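Alpha-1,4-endofucoidanase (Mariniflexile fucanivorans, PDB 6DLH) hydrolyses alpha-1,4 linkages within fucoidan chains as a retaining endo-acting enzyme of glycoside hydrolase family 107, and carries several bound calcium ions. Local coordinates at residues A[57-62]-A[388-393]; A[113-118]-A[544-549]; A[652-657]-A[680-685]; A[662-667]-A[691-696]. All blocks are in the same frame, centred on the assembly; numbering follows the deposited sequence.

Interaction 1 (A[57-62]-A[388-393])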
loop_
_atom_site.group_PDB
_atom_site.type_symbol
_atom_site.label_atom_id
_atom_site.label_comp_id
_atom_site.label_asym_id
_atom_site.label_seq_id
_atom_site.Cartn_x
_atom_site.Cartn_y
_atom_site.Cartn_z
ATOM N N ASN A 57 2.323 -9.401 8.142
ATOM C CA ASN A 57 3.515 -9.985 8.744
ATOM C C ASN A 57 4.760 -9.211 8.323
ATOM O O ASN A 57 5.775 -9.815 7.979
ATOM C CB ASN A 57 3.646 -11.480 8.444
ATOM C CG ASN A 57 2.543 -12.300 9.078
ATOM O OD1 ASN A 57 2.003 -11.928 10.124
ATOM N ND2 ASN A 57 2.190 -13.404 8.439
ATOM N N GLY A 58 4.634 -7.877 8.336
ATOM C CA GLY A 58 5.718 -6.958 8.028
ATOM C C GLY A 58 5.888 -6.664 6.536
ATOM O O GLY A 58 6.594 -5.722 6.179
ATOM N N ASN A 59 5.248 -7.469 5.677
ATOM C CA ASN A 59 5.382 -7.360 4.230
ATOM C C ASN A 59 5.234 -5.919 3.730
ATOM O O ASN A 59 5.956 -5.526 2.824
ATOM C CB ASN A 59 4.444 -8.310 3.481
ATOM C CG ASN A 59 4.817 -9.775 3.600
ATOM O OD1 ASN A 59 5.956 -10.119 3.899
ATOM N ND2 ASN A 59 3.863 -10.655 3.334
ATOM N N ILE A 60 4.321 -5.132 4.318
ATOM C CA ILE A 60 3.969 -3.818 3.786
ATOM C C ILE A 60 4.928 -2.736 4.286
ATOM O O ILE A 60 4.949 -1.625 3.757
ATOM C CB ILE A 60 2.493 -3.458 4.080
ATOM C CG1 ILE A 60 2.005 -2.251 3.271
ATOM C CG2 ILE A 60 2.260 -3.253 5.569
ATOM C CD1 ILE A 60 1.970 -2.476 1.773
ATOM N N GLU A 61 5.707 -3.049 5.325
ATOM C CA GLU A 61 6.649 -2.089 5.881
ATOM C C GLU A 61 7.615 -1.619 4.793
ATOM O O GLU A 61 8.222 -2.436 4.101
ATOM C CB GLU A 61 7.384 -2.718 7.064
ATOM C CG GLU A 61 6.554 -2.725 8.334
ATOM C CD GLU A 61 6.904 -3.803 9.347
ATOM O OE1 GLU A 61 7.693 -4.714 9.006
ATOM O OE2 GLU A 61 6.362 -3.738 10.465
ATOM N N GLY A 62 7.718 -0.294 4.633
ATOM C CA GLY A 62 8.712 0.304 3.754
ATOM C C GLY A 62 8.254 0.453 2.300
ATOM O O GLY A 62 9.006 0.958 1.471
ATOM N N ASN A 388 1.925 -8.984 -5.764
ATOM C CA ASN A 388 2.259 -9.851 -4.637
ATOM C C ASN A 388 3.592 -9.428 -4.018
ATOM O O ASN A 388 4.636 -9.599 -4.639
ATOM C CB ASN A 388 2.311 -11.314 -5.084
ATOM C CG ASN A 388 2.639 -12.305 -3.983
ATOM O OD1 ASN A 388 2.972 -11.928 -2.859
ATOM N ND2 ASN A 388 2.544 -13.584 -4.304
ATOM N N LEU A 389 3.550 -8.910 -2.785
ATOM C CA LEU A 389 4.731 -8.386 -2.111
ATOM C C LEU A 389 5.744 -9.485 -1.783
ATOM O O LEU A 389 6.895 -9.179 -1.481
ATOM C CB LEU A 389 4.316 -7.648 -0.834
ATOM C CG LEU A 389 3.519 -6.354 -1.019
ATOM C CD1 LEU A 389 3.007 -5.836 0.322
ATOM C CD2 LEU A 389 4.347 -5.286 -1.714
ATOM N N GLU A 390 5.325 -10.757 -1.838
ATOM C CA GLU A 390 6.205 -11.871 -1.509
ATOM C C GLU A 390 6.902 -12.399 -2.765
ATOM O O GLU A 390 7.688 -13.342 -2.675
ATOM C CB GLU A 390 5.426 -13.015 -0.851
ATOM C CG GLU A 390 4.741 -12.641 0.455
ATOM C CD GLU A 390 3.806 -13.702 1.029
ATOM O OE1 GLU A 390 3.275 -14.525 0.249
ATOM O OE2 GLU A 390 3.606 -13.705 2.263
ATOM N N ASN A 391 6.607 -11.800 -3.930
ATOM C CA ASN A 391 7.087 -12.328 -5.199
ATOM C C ASN A 391 7.662 -11.198 -6.054
ATOM O O ASN A 391 7.239 -11.000 -7.191
ATOM C CB ASN A 391 5.987 -13.107 -5.933
ATOM C CG ASN A 391 6.469 -13.911 -7.123
ATOM O OD1 ASN A 391 7.642 -14.263 -7.220
ATOM N ND2 ASN A 391 5.560 -14.234 -8.029
ATOM N N ALA A 392 8.641 -10.473 -5.503
ATOM C CA ALA A 392 9.360 -9.442 -6.239
ATOM C C ALA A 392 8.360 -8.469 -6.862
ATOM O O ALA A 392 8.227 -8.406 -8.080
ATOM C CB ALA A 392 10.260 -10.066 -7.286
ATOM N N PRO A 393 7.647 -7.656 -6.054
ATOM C CA PRO A 393 6.566 -6.827 -6.583
ATOM C C PRO A 393 7.094 -5.775 -7.559
ATOM O O PRO A 393 8.213 -5.281 -7.414
ATOM C CB PRO A 393 5.971 -6.154 -5.334
ATOM C CG PRO A 393 7.094 -6.174 -4.308
ATOM C CD PRO A 393 7.911 -7.412 -4.627
#
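The amide nitrogen ND2 of N59 is gripped from two directions: it donates to the backbone oxygen of R54 and, across the contact, to OE2 of E390. This second bond, 3.2 Å from N59 ND2 to E390 OE2, is bent at 142°. It reaches the oxygen on its anti side, somewhat out of the carboxylate plane, and the amide and carboxylate stand almost perpendicular, 85° apart. E390 reaches across on a chain extended beyond CG, while its other oxygen, OE1, makes a salt bridge to R54. R54 thus serves both partners. An alanine in place of N59 would remove the amide, and would probably leave E390 OE2 and the R54 carbonyl without this shared donor. Beside the polar pair, I60 CD1 meets L389 CD1 at 3.8 Å. With CG1 of I60 anti to the backbone N (chi1 -167°), CD1 is carried to the leucine, and the side chain also packs on P129 and W133 of helix 129-139. L389 CD1 also rests 3.9 Å from N59 O. Two type I beta turns, G58 to E61 and N388 to N391, present these groups, the second reinforced by an Asx turn in which N388 OD1 accepts from E390 N at 2.8 Å. Both belong to loops following adjacent parallel strands, 46-49 and 377-379, of the catalytic domain, consistent with the barrel-like fold shared with GH29 fucosidases.

Interaction 2 (A[113-118]-A[544-549])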
loop_
_atom_site.group_PDB
_atom_site.type_symbol
_atom_site.label_atom_id
_atom_site.label_comp_id
_atom_site.label_asym_id
_atom_site.label_seq_id
_atom_site.Cartn_x
_atom_site.Cartn_y
_atom_site.Cartn_z
ATOM N N ASN A 113 10.616 -20.066 10.502
ATOM C CA ASN A 113 11.750 -19.377 9.904
ATOM C C ASN A 113 12.055 -18.094 10.676
ATOM O O ASN A 113 12.999 -17.381 10.344
ATOM C CB ASN A 113 11.555 -19.138 8.405
ATOM C CG ASN A 113 11.913 -20.343 7.561
ATOM O OD1 ASN A 113 11.151 -20.741 6.680
ATOM N ND2 ASN A 113 13.071 -20.932 7.815
ATOM N N GLY A 114 11.250 -17.823 11.711
ATOM C CA GLY A 114 11.436 -16.658 12.562
ATOM C C GLY A 114 10.643 -15.453 12.062
ATOM O O GLY A 114 10.566 -14.429 12.740
ATOM N N ASP A 115 10.059 -15.596 10.865
ATOM C CA ASP A 115 9.248 -14.556 10.251
ATOM C C ASP A 115 7.950 -14.418 11.041
ATOM O O ASP A 115 7.432 -15.413 11.543
ATOM C CB ASP A 115 9.016 -14.845 8.763
ATOM C CG ASP A 115 10.283 -14.753 7.928
ATOM O OD1 ASP A 115 10.910 -13.678 7.937
ATOM O OD2 ASP A 115 10.637 -15.761 7.280
ATOM N N PRO A 116 7.397 -13.191 11.193
ATOM C CA PRO A 116 6.135 -12.995 11.910
ATOM C C PRO A 116 4.945 -13.790 11.366
ATOM O O PRO A 116 4.947 -14.264 10.224
ATOM C CB PRO A 116 5.883 -11.484 11.783
ATOM C CG PRO A 116 7.261 -10.904 11.579
ATOM C CD PRO A 116 7.969 -11.922 10.711
ATOM N N ILE A 117 3.944 -13.949 12.240
ATOM C CA ILE A 117 2.684 -14.613 11.954
ATOM C C ILE A 117 1.637 -13.960 12.855
ATOM O O ILE A 117 1.967 -13.499 13.947
ATOM C CB ILE A 117 2.809 -16.140 12.156
ATOM C CG1 ILE A 117 2.227 -16.927 10.980
ATOM C CG2 ILE A 117 2.222 -16.586 13.487
ATOM C CD1 ILE A 117 2.852 -18.292 10.782
ATOM N N ASN A 118 0.399 -13.853 12.357
ATOM C CA ASN A 118 -0.682 -13.179 13.065
ATOM C C ASN A 118 -0.432 -11.676 13.170
ATOM O O ASN A 118 -1.065 -11.008 13.984
ATOM C CB ASN A 118 -0.946 -13.783 14.450
ATOM C CG ASN A 118 -1.766 -15.055 14.405
ATOM O OD1 ASN A 118 -2.911 -15.052 13.956
ATOM N ND2 ASN A 118 -1.191 -16.150 14.877
ATOM N N ALA A 544 21.797 -14.833 10.634
ATOM C CA ALA A 544 22.498 -15.469 9.531
ATOM C C ALA A 544 21.509 -16.296 8.715
ATOM O O ALA A 544 20.628 -16.935 9.282
ATOM C CB ALA A 544 23.603 -16.340 10.071
ATOM N N LEU A 545 21.664 -16.263 7.387
ATOM C CA LEU A 545 20.853 -17.054 6.471
ATOM C C LEU A 545 19.385 -16.635 6.583
ATOM O O LEU A 545 18.487 -17.475 6.558
ATOM C CB LEU A 545 21.039 -18.551 6.770
ATOM C CG LEU A 545 22.484 -19.062 6.808
ATOM C CD1 LEU A 545 22.517 -20.566 7.023
ATOM C CD2 LEU A 545 23.245 -18.692 5.540
ATOM N N LYS A 546 19.163 -15.324 6.728
ATOM C CA LYS A 546 17.835 -14.735 6.758
ATOM C C LYS A 546 17.933 -13.315 6.213
ATOM O O LYS A 546 18.835 -12.569 6.586
ATOM C CB LYS A 546 17.258 -14.755 8.178
ATOM C CG LYS A 546 15.802 -14.326 8.288
ATOM C CD LYS A 546 15.255 -14.377 9.698
ATOM C CE LYS A 546 13.794 -13.986 9.782
ATOM N NZ LYS A 546 13.577 -12.566 9.404
ATOM N N ASP A 547 17.001 -12.959 5.324
ATOM C CA ASP A 547 16.999 -11.647 4.697
ATOM C C ASP A 547 16.763 -10.575 5.757
ATOM O O ASP A 547 15.831 -10.671 6.549
ATOM C CB ASP A 547 15.989 -11.591 3.550
ATOM C CG ASP A 547 16.411 -12.446 2.369
ATOM O OD1 ASP A 547 17.365 -12.041 1.674
ATOM O OD2 ASP A 547 15.800 -13.518 2.167
ATOM N N TYR A 548 17.638 -9.564 5.768
ATOM C CA TYR A 548 17.574 -8.506 6.760
ATOM C C TYR A 548 16.618 -7.425 6.264
ATOM O O TYR A 548 16.472 -7.230 5.061
ATOM C CB TYR A 548 18.976 -7.957 7.052
ATOM C CG TYR A 548 19.023 -6.882 8.109
ATOM C CD1 TYR A 548 18.850 -7.190 9.450
ATOM C CD2 TYR A 548 19.216 -5.551 7.767
ATOM C CE1 TYR A 548 18.889 -6.209 10.428
ATOM C CE2 TYR A 548 19.248 -4.556 8.731
ATOM C CZ TYR A 548 19.084 -4.887 10.066
ATOM O OH TYR A 548 19.111 -3.915 11.025
ATOM N N GLY A 549 15.969 -6.734 7.204
ATOM C CA GLY A 549 15.066 -5.652 6.850
ATOM C C GLY A 549 15.110 -4.530 7.880
ATOM O O GLY A 549 14.728 -4.734 9.031
#
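The carboxylate of D115 is the flat group that meets the other segment, and the end of K546 comes in obliquely above one of its faces, on the OD1 side, instead of along the plane. From there CE sits 4.0 Å from D115 CG, and NZ stands 3.2 Å from D115 OD1. This is a salt bridge whose hydrogen bond is weak; the ammonium stands well off the carboxylate plane. K546 runs out fully extended and bends only at its last torsion (chi4 -65°), which turns NZ toward the acid. Acid and lysine run antiparallel alongside each other. The contact bridges two domains: D115 belongs to a surface loop of the catalytic domain between helices 100-104 and 129-139, whereas K546 sits on the loop joining strands 537-543 and 550-553 of a bacterial Ig-like domain. The lysine's methylenes also lean on backbone, with CE 3.5 Å from N113 O. G114 has positive phi (91°), where a side chain would be jammed against the preceding carbonyl oxygen; K546 CE passes on that side. Two residues on from the lysine, Y548 ties the same loop to strand 537-543 through a hydrogen bond from OH to A540 O.

Interaction 3 (A[652-657]-A[680-685])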
loop_
_atom_site.group_PDB
_atom_site.type_symbol
_atom_site.label_atom_id
_atom_site.label_comp_id
_atom_site.label_asym_id
_atom_site.label_seq_id
_atom_site.Cartn_x
_atom_site.Cartn_y
_atom_site.Cartn_z
ATOM N N PHE A 652 8.833 -44.780 -7.997
ATOM C CA PHE A 652 8.652 -43.348 -8.171
ATOM C C PHE A 652 9.950 -42.624 -7.828
ATOM O O PHE A 652 10.589 -42.941 -6.828
ATOM C CB PHE A 652 7.464 -42.851 -7.347
ATOM C CG PHE A 652 6.133 -43.319 -7.875
ATOM C CD1 PHE A 652 5.525 -42.670 -8.942
ATOM C CD2 PHE A 652 5.498 -44.421 -7.323
ATOM C CE1 PHE A 652 4.305 -43.109 -9.436
ATOM C CE2 PHE A 652 4.277 -44.857 -7.815
ATOM C CZ PHE A 652 3.683 -44.201 -8.871
ATOM N N ALA A 653 10.333 -41.666 -8.682
ATOM C CA ALA A 653 11.535 -40.881 -8.458
ATOM C C ALA A 653 11.410 -40.144 -7.127
ATOM O O ALA A 653 10.349 -39.615 -6.791
ATOM C CB ALA A 653 11.788 -39.938 -9.609
ATOM N N TYR A 654 12.508 -40.167 -6.367
ATOM C CA TYR A 654 12.585 -39.540 -5.062
ATOM C C TYR A 654 13.424 -38.277 -5.191
ATOM O O TYR A 654 14.381 -38.243 -5.970
ATOM C CB TYR A 654 13.232 -40.495 -4.057
ATOM C CG TYR A 654 13.248 -39.999 -2.634
ATOM C CD1 TYR A 654 12.169 -40.223 -1.797
ATOM C CD2 TYR A 654 14.333 -39.295 -2.130
ATOM C CE1 TYR A 654 12.164 -39.765 -0.489
ATOM C CE2 TYR A 654 14.342 -38.820 -0.826
ATOM C CZ TYR A 654 13.254 -39.061 -0.003
ATOM O OH TYR A 654 13.245 -38.607 1.285
ATOM N N ASN A 655 13.047 -37.256 -4.411
ATOM C CA ASN A 655 13.774 -35.997 -4.351
ATOM C C ASN A 655 13.634 -35.411 -2.949
ATOM O O ASN A 655 12.558 -35.479 -2.355
ATOM C CB ASN A 655 13.293 -34.995 -5.408
ATOM C CG ASN A 655 13.779 -35.327 -6.802
ATOM O OD1 ASN A 655 14.951 -35.131 -7.121
ATOM N ND2 ASN A 655 12.887 -35.834 -7.641
ATOM N N TYR A 656 14.742 -34.846 -2.447
ATOM C CA TYR A 656 14.780 -34.120 -1.186
ATOM C C TYR A 656 16.033 -33.250 -1.136
ATOM O O TYR A 656 17.136 -33.742 -1.368
ATOM C CB TYR A 656 14.780 -35.083 0.001
ATOM C CG TYR A 656 14.382 -34.454 1.312
ATOM C CD1 TYR A 656 15.253 -33.632 2.013
ATOM C CD2 TYR A 656 13.132 -34.692 1.858
ATOM C CE1 TYR A 656 14.891 -33.062 3.222
ATOM C CE2 TYR A 656 12.754 -34.129 3.066
ATOM C CZ TYR A 656 13.635 -33.311 3.752
ATOM O OH TYR A 656 13.260 -32.763 4.945
ATOM N N THR A 657 15.847 -31.960 -0.820
ATOM C CA THR A 657 16.947 -31.008 -0.806
ATOM C C THR A 657 17.369 -30.728 0.635
ATOM O O THR A 657 16.549 -30.334 1.465
ATOM C CB THR A 657 16.619 -29.754 -1.633
ATOM O OG1 THR A 657 16.564 -30.101 -3.018
ATOM C CG2 THR A 657 17.635 -28.646 -1.460
ATOM N N PRO A 680 22.099 -48.047 1.142
ATOM C CA PRO A 680 21.674 -48.487 -0.195
ATOM C C PRO A 680 22.071 -47.603 -1.380
ATOM O O PRO A 680 22.139 -46.378 -1.263
ATOM C CB PRO A 680 20.145 -48.524 -0.066
ATOM C CG PRO A 680 19.928 -48.921 1.380
ATOM C CD PRO A 680 21.034 -48.222 2.145
ATOM N N ASP A 681 22.283 -48.257 -2.532
ATOM C CA ASP A 681 22.943 -47.687 -3.697
ATOM C C ASP A 681 22.035 -46.718 -4.452
ATOM O O ASP A 681 22.529 -45.894 -5.222
ATOM C CB ASP A 681 23.397 -48.777 -4.673
ATOM C CG ASP A 681 24.766 -49.359 -4.366
ATOM O OD1 ASP A 681 25.482 -48.775 -3.521
ATOM O OD2 ASP A 681 25.108 -50.390 -4.983
ATOM N N TRP A 682 20.716 -46.830 -4.246
ATOM C CA TRP A 682 19.776 -46.090 -5.074
ATOM C C TRP A 682 19.841 -44.579 -4.839
ATOM O O TRP A 682 19.567 -43.818 -5.764
ATOM C CB TRP A 682 18.349 -46.647 -4.969
ATOM C CG TRP A 682 17.703 -46.522 -3.625
ATOM C CD1 TRP A 682 17.677 -47.463 -2.637
ATOM C CD2 TRP A 682 16.940 -45.405 -3.132
ATOM N NE1 TRP A 682 16.967 -47.005 -1.561
ATOM C CE2 TRP A 682 16.499 -45.747 -1.834
ATOM C CE3 TRP A 682 16.587 -44.154 -3.656
ATOM C CZ2 TRP A 682 15.733 -44.881 -1.055
ATOM C CZ3 TRP A 682 15.828 -43.301 -2.886
ATOM C CH2 TRP A 682 15.409 -43.660 -1.603
ATOM N N LEU A 683 20.212 -44.154 -3.620
ATOM C CA LEU A 683 20.196 -42.745 -3.251
ATOM C C LEU A 683 21.609 -42.162 -3.319
ATOM O O LEU A 683 22.519 -42.634 -2.639
ATOM C CB LEU A 683 19.586 -42.606 -1.850
ATOM C CG LEU A 683 19.518 -41.190 -1.267
ATOM C CD1 LEU A 683 18.181 -40.524 -1.571
ATOM C CD2 LEU A 683 19.746 -41.215 0.235
ATOM N N THR A 684 21.788 -41.131 -4.155
ATOM C CA THR A 684 23.041 -40.389 -4.185
ATOM C C THR A 684 22.781 -38.928 -3.822
ATOM O O THR A 684 21.645 -38.542 -3.562
ATOM C CB THR A 684 23.781 -40.539 -5.523
ATOM O OG1 THR A 684 22.980 -40.014 -6.584
ATOM C CG2 THR A 684 24.193 -41.965 -5.827
ATOM N N ILE A 685 23.850 -38.126 -3.798
ATOM C CA ILE A 685 23.737 -36.719 -3.466
ATOM C C ILE A 685 24.560 -35.938 -4.478
ATOM O O ILE A 685 25.621 -36.396 -4.904
ATOM C CB ILE A 685 24.202 -36.433 -2.020
ATOM C CG1 ILE A 685 23.598 -35.135 -1.473
ATOM C CG2 ILE A 685 25.724 -36.442 -1.910
ATOM C CD1 ILE A 685 24.085 -34.750 -0.092
#
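Y654 and W682 form a T-shaped (edge-to-face) pair, with the six-membered ring of the tryptophan directing its edge toward the face of the tyrosine. The ring centroids of Y654 and W682 lie 5.9 Å apart and the planes are turned 83° against each other. Apolar packing completes the contact. W682 CZ3 rests 4.0 Å from Y654 CB, near the root of the tyrosine ring, and L683 CD1 approaches Y654 CD2 at 4.1 Å, so two consecutive residues of one segment meet the same tyrosine. L683 also lays its CB 3.8 Å above the plane of the W682 indole, toward the rim, which helps fix the tilt of the ring. W682 holds CG between its own backbone N and carbonyl carbon (chi1 65°), a setting that sends the indole across to the tyrosine. The polar ends find partners beyond the two segments: Y654 OH bonds to T646 O, and W682 NE1 to N707 OD1, so the hydroxyl of the buried tyrosine and the indole N-H each have a mate. A type I turn from P680 to L683 brings up the tryptophan on the way into strand 684-689. Strands 654-659 and 684-689 are the two edges of a three-stranded antiparallel sheet with 692-697 between them. The contact passes across that central strand on the side facing the other sheet, where Y654 packs on L645 of strand 642-649 and L683 on F709 of strand 705-713.

Interaction 4 (A[662-667]-A[691-696]). With CA (calcium ion), chain F.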
loop_
_atom_site.group_PDB
_atom_site.type_symbol
_atom_site.label_atom_id
_atom_site.label_comp_id
_atom_site.label_asym_id
_atom_site.label_seq_id
_atom_site.Cartn_x
_atom_site.Cartn_y
_atom_site.Cartn_z
ATOM N N THR A 662 19.028 -25.147 7.593
ATOM C CA THR A 662 17.879 -25.950 7.981
ATOM C C THR A 662 18.349 -27.326 8.461
ATOM O O THR A 662 17.922 -27.800 9.516
ATOM C CB THR A 662 16.839 -26.024 6.849
ATOM O OG1 THR A 662 16.604 -24.711 6.334
ATOM C CG2 THR A 662 15.528 -26.655 7.273
ATOM N N ASP A 663 19.233 -27.953 7.673
ATOM C CA ASP A 663 19.609 -29.341 7.898
ATOM C C ASP A 663 21.016 -29.440 8.490
ATOM O O ASP A 663 21.317 -30.398 9.200
ATOM C CB ASP A 663 19.439 -30.170 6.621
ATOM C CG ASP A 663 18.028 -30.113 6.055
ATOM O OD1 ASP A 663 17.108 -30.626 6.726
ATOM O OD2 ASP A 663 17.864 -29.551 4.951
ATOM N N TYR A 664 21.861 -28.442 8.199
ATOM C CA TYR A 664 23.271 -28.477 8.554
ATOM C C TYR A 664 23.813 -27.050 8.612
ATOM O O TYR A 664 23.412 -26.193 7.823
ATOM C CB TYR A 664 24.063 -29.348 7.567
ATOM C CG TYR A 664 24.103 -28.842 6.146
ATOM C CD1 TYR A 664 25.037 -27.896 5.753
ATOM C CD2 TYR A 664 23.209 -29.303 5.188
ATOM C CE1 TYR A 664 25.077 -27.411 4.455
ATOM C CE2 TYR A 664 23.237 -28.831 3.882
ATOM C CZ TYR A 664 24.173 -27.878 3.516
ATOM O OH TYR A 664 24.225 -27.389 2.240
ATOM N N TYR A 665 24.760 -26.823 9.530
ATOM C CA TYR A 665 25.245 -25.485 9.825
ATOM C C TYR A 665 26.731 -25.518 10.179
ATOM O O TYR A 665 27.192 -26.425 10.868
ATOM C CB TYR A 665 24.439 -24.905 10.988
ATOM C CG TYR A 665 24.563 -23.416 11.184
ATOM C CD1 TYR A 665 24.242 -22.529 10.168
ATOM C CD2 TYR A 665 24.969 -22.889 12.402
ATOM C CE1 TYR A 665 24.339 -21.158 10.349
ATOM C CE2 TYR A 665 25.061 -21.521 12.605
ATOM C CZ TYR A 665 24.744 -20.654 11.574
ATOM O OH TYR A 665 24.831 -19.307 11.763
ATOM N N ASP A 666 27.460 -24.493 9.720
ATOM C CA ASP A 666 28.858 -24.306 10.067
ATOM C C ASP A 666 29.051 -22.923 10.686
ATOM O O ASP A 666 28.877 -21.910 10.011
ATOM C CB ASP A 666 29.766 -24.496 8.849
ATOM C CG ASP A 666 31.228 -24.223 9.161
ATOM O OD1 ASP A 666 31.817 -25.002 9.940
ATOM O OD2 ASP A 666 31.759 -23.218 8.644
ATOM N N PHE A 667 29.479 -22.900 11.954
ATOM C CA PHE A 667 29.531 -21.684 12.752
ATOM C C PHE A 667 30.579 -20.688 12.253
ATOM O O PHE A 667 30.670 -19.587 12.792
ATOM C CB PHE A 667 29.696 -22.025 14.234
ATOM C CG PHE A 667 28.439 -22.551 14.879
ATOM C CD1 PHE A 667 27.510 -21.682 15.440
ATOM C CD2 PHE A 667 28.168 -23.911 14.908
ATOM C CE1 PHE A 667 26.350 -22.164 16.032
ATOM C CE2 PHE A 667 27.005 -24.391 15.493
ATOM C CZ PHE A 667 26.098 -23.518 16.059
ATOM N N ASN A 691 24.258 -23.542 -1.253
ATOM C CA ASN A 691 23.552 -23.606 0.020
ATOM C C ASN A 691 22.749 -24.899 0.167
ATOM O O ASN A 691 22.179 -25.144 1.233
ATOM C CB ASN A 691 22.628 -22.396 0.205
ATOM C CG ASN A 691 23.363 -21.074 0.306
ATOM O OD1 ASN A 691 24.023 -20.798 1.304
ATOM N ND2 ASN A 691 23.237 -20.243 -0.715
ATOM N N SER A 692 22.698 -25.717 -0.896
ATOM C CA SER A 692 21.785 -26.852 -0.932
ATOM C C SER A 692 22.379 -28.048 -1.679
ATOM O O SER A 692 23.088 -27.882 -2.671
ATOM C CB SER A 692 20.455 -26.447 -1.519
ATOM O OG SER A 692 20.625 -25.918 -2.825
ATOM N N TRP A 693 22.046 -29.253 -1.189
ATOM C CA TRP A 693 22.460 -30.520 -1.776
ATOM C C TRP A 693 21.226 -31.394 -1.991
ATOM O O TRP A 693 20.397 -31.524 -1.090
ATOM C CB TRP A 693 23.494 -31.220 -0.877
ATOM C CG TRP A 693 24.802 -30.497 -0.762
ATOM C CD1 TRP A 693 25.027 -29.305 -0.132
ATOM C CD2 TRP A 693 26.079 -30.914 -1.286
ATOM N NE1 TRP A 693 26.344 -28.946 -0.237
ATOM C CE2 TRP A 693 27.016 -29.915 -0.939
ATOM C CE3 TRP A 693 26.523 -32.027 -2.012
ATOM C CZ2 TRP A 693 28.361 -29.997 -1.298
ATOM C CZ3 TRP A 693 27.851 -32.104 -2.375
ATOM C CH2 TRP A 693 28.757 -31.101 -2.020
ATOM N N LYS A 694 21.105 -31.988 -3.187
ATOM C CA LYS A 694 19.916 -32.763 -3.522
ATOM C C LYS A 694 20.187 -34.264 -3.417
ATOM O O LYS A 694 21.109 -34.792 -4.040
ATOM C CB LYS A 694 19.361 -32.392 -4.903
ATOM C CG LYS A 694 18.073 -33.110 -5.296
ATOM C CD LYS A 694 17.446 -32.622 -6.587
ATOM C CE LYS A 694 18.109 -33.159 -7.838
ATOM N NZ LYS A 694 17.566 -32.515 -9.057
ATOM N N LEU A 695 19.348 -34.932 -2.619
ATOM C CA LEU A 695 19.293 -36.380 -2.544
ATOM C C LEU A 695 18.270 -36.871 -3.560
ATOM O O LEU A 695 17.099 -36.499 -3.492
ATOM C CB LEU A 695 18.862 -36.783 -1.131
ATOM C CG LEU A 695 19.844 -36.436 -0.013
ATOM C CD1 LEU A 695 19.146 -36.443 1.339
ATOM C CD2 LEU A 695 21.023 -37.397 -0.014
ATOM N N SER A 696 18.720 -37.709 -4.500
ATOM C CA SER A 696 17.816 -38.227 -5.512
ATOM C C SER A 696 18.119 -39.689 -5.832
ATOM O O SER A 696 19.149 -40.232 -5.431
ATOM C CB SER A 696 17.835 -37.367 -6.745
ATOM O OG SER A 696 19.162 -37.177 -7.203
HETATM CA CA CA F . 34.326 -24.831 10.118
HETATM O O HOH W 1 25.895 -25.973 0.987
#
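Y664 and W693 cross at about a right angle, the phenol pointing its hydroxyl end at the indole. Their rings are turned 75° against each other in an oblique meeting, the centroids of the Y664 ring and the W693 five-membered ring 6.0 Å apart. What touches is the phenol oxygen: Y664 OH lies 3.2 Å from W693 CD1, at the indole edge and near its plane. A chi1 of 64° swings the Y664 ring inward from its loop, where it also packs on L713. One water sits in plane at the edge of both rings, accepting from W693 NE1 at 3.2 Å and lying 2.5 Å from Y664 OH, a distance short enough to be read with caution. It thereby links the two polar groups that do not bond directly. A phenylalanine in place of Y664 would lack the hydroxyl, and the water and the indole N-H it serves would probably be less firmly held. Two residues further on, D666 turns its carboxylate to a calcium ion, with OD1 2.5 Å from the metal. G634 O and the side chains of E668, D670 and D715 complete the site in this Ig-like domain. The loop is thus gripped in two ways: by an ion whose charge probably offsets the clustered acids, and by a buried tyrosine that reaches strand 692-697 through close edge packing and a shared water.

How the interactions relate
From the N terminus, 57-62 opens interaction 1 and 113-118 opens interaction 2; the first closes at 388-393, still in the catalytic domain, the second only at 544-549, in an Ig-like domain. These two contacts cross along the chain, and they touch in space where N57 packs on P116, I117 and N118. Interactions 3 and 4 both lie in series after the first two, within the last Ig-like domain. They too cross: 652-657 and 662-667 open before 680-685 and 691-696 close them, over short loops. The sheet joins the pair, Y656 O probably bonding to L695 N. Y665, packed on A544 and L545, ties interaction 4 back to interaction 2.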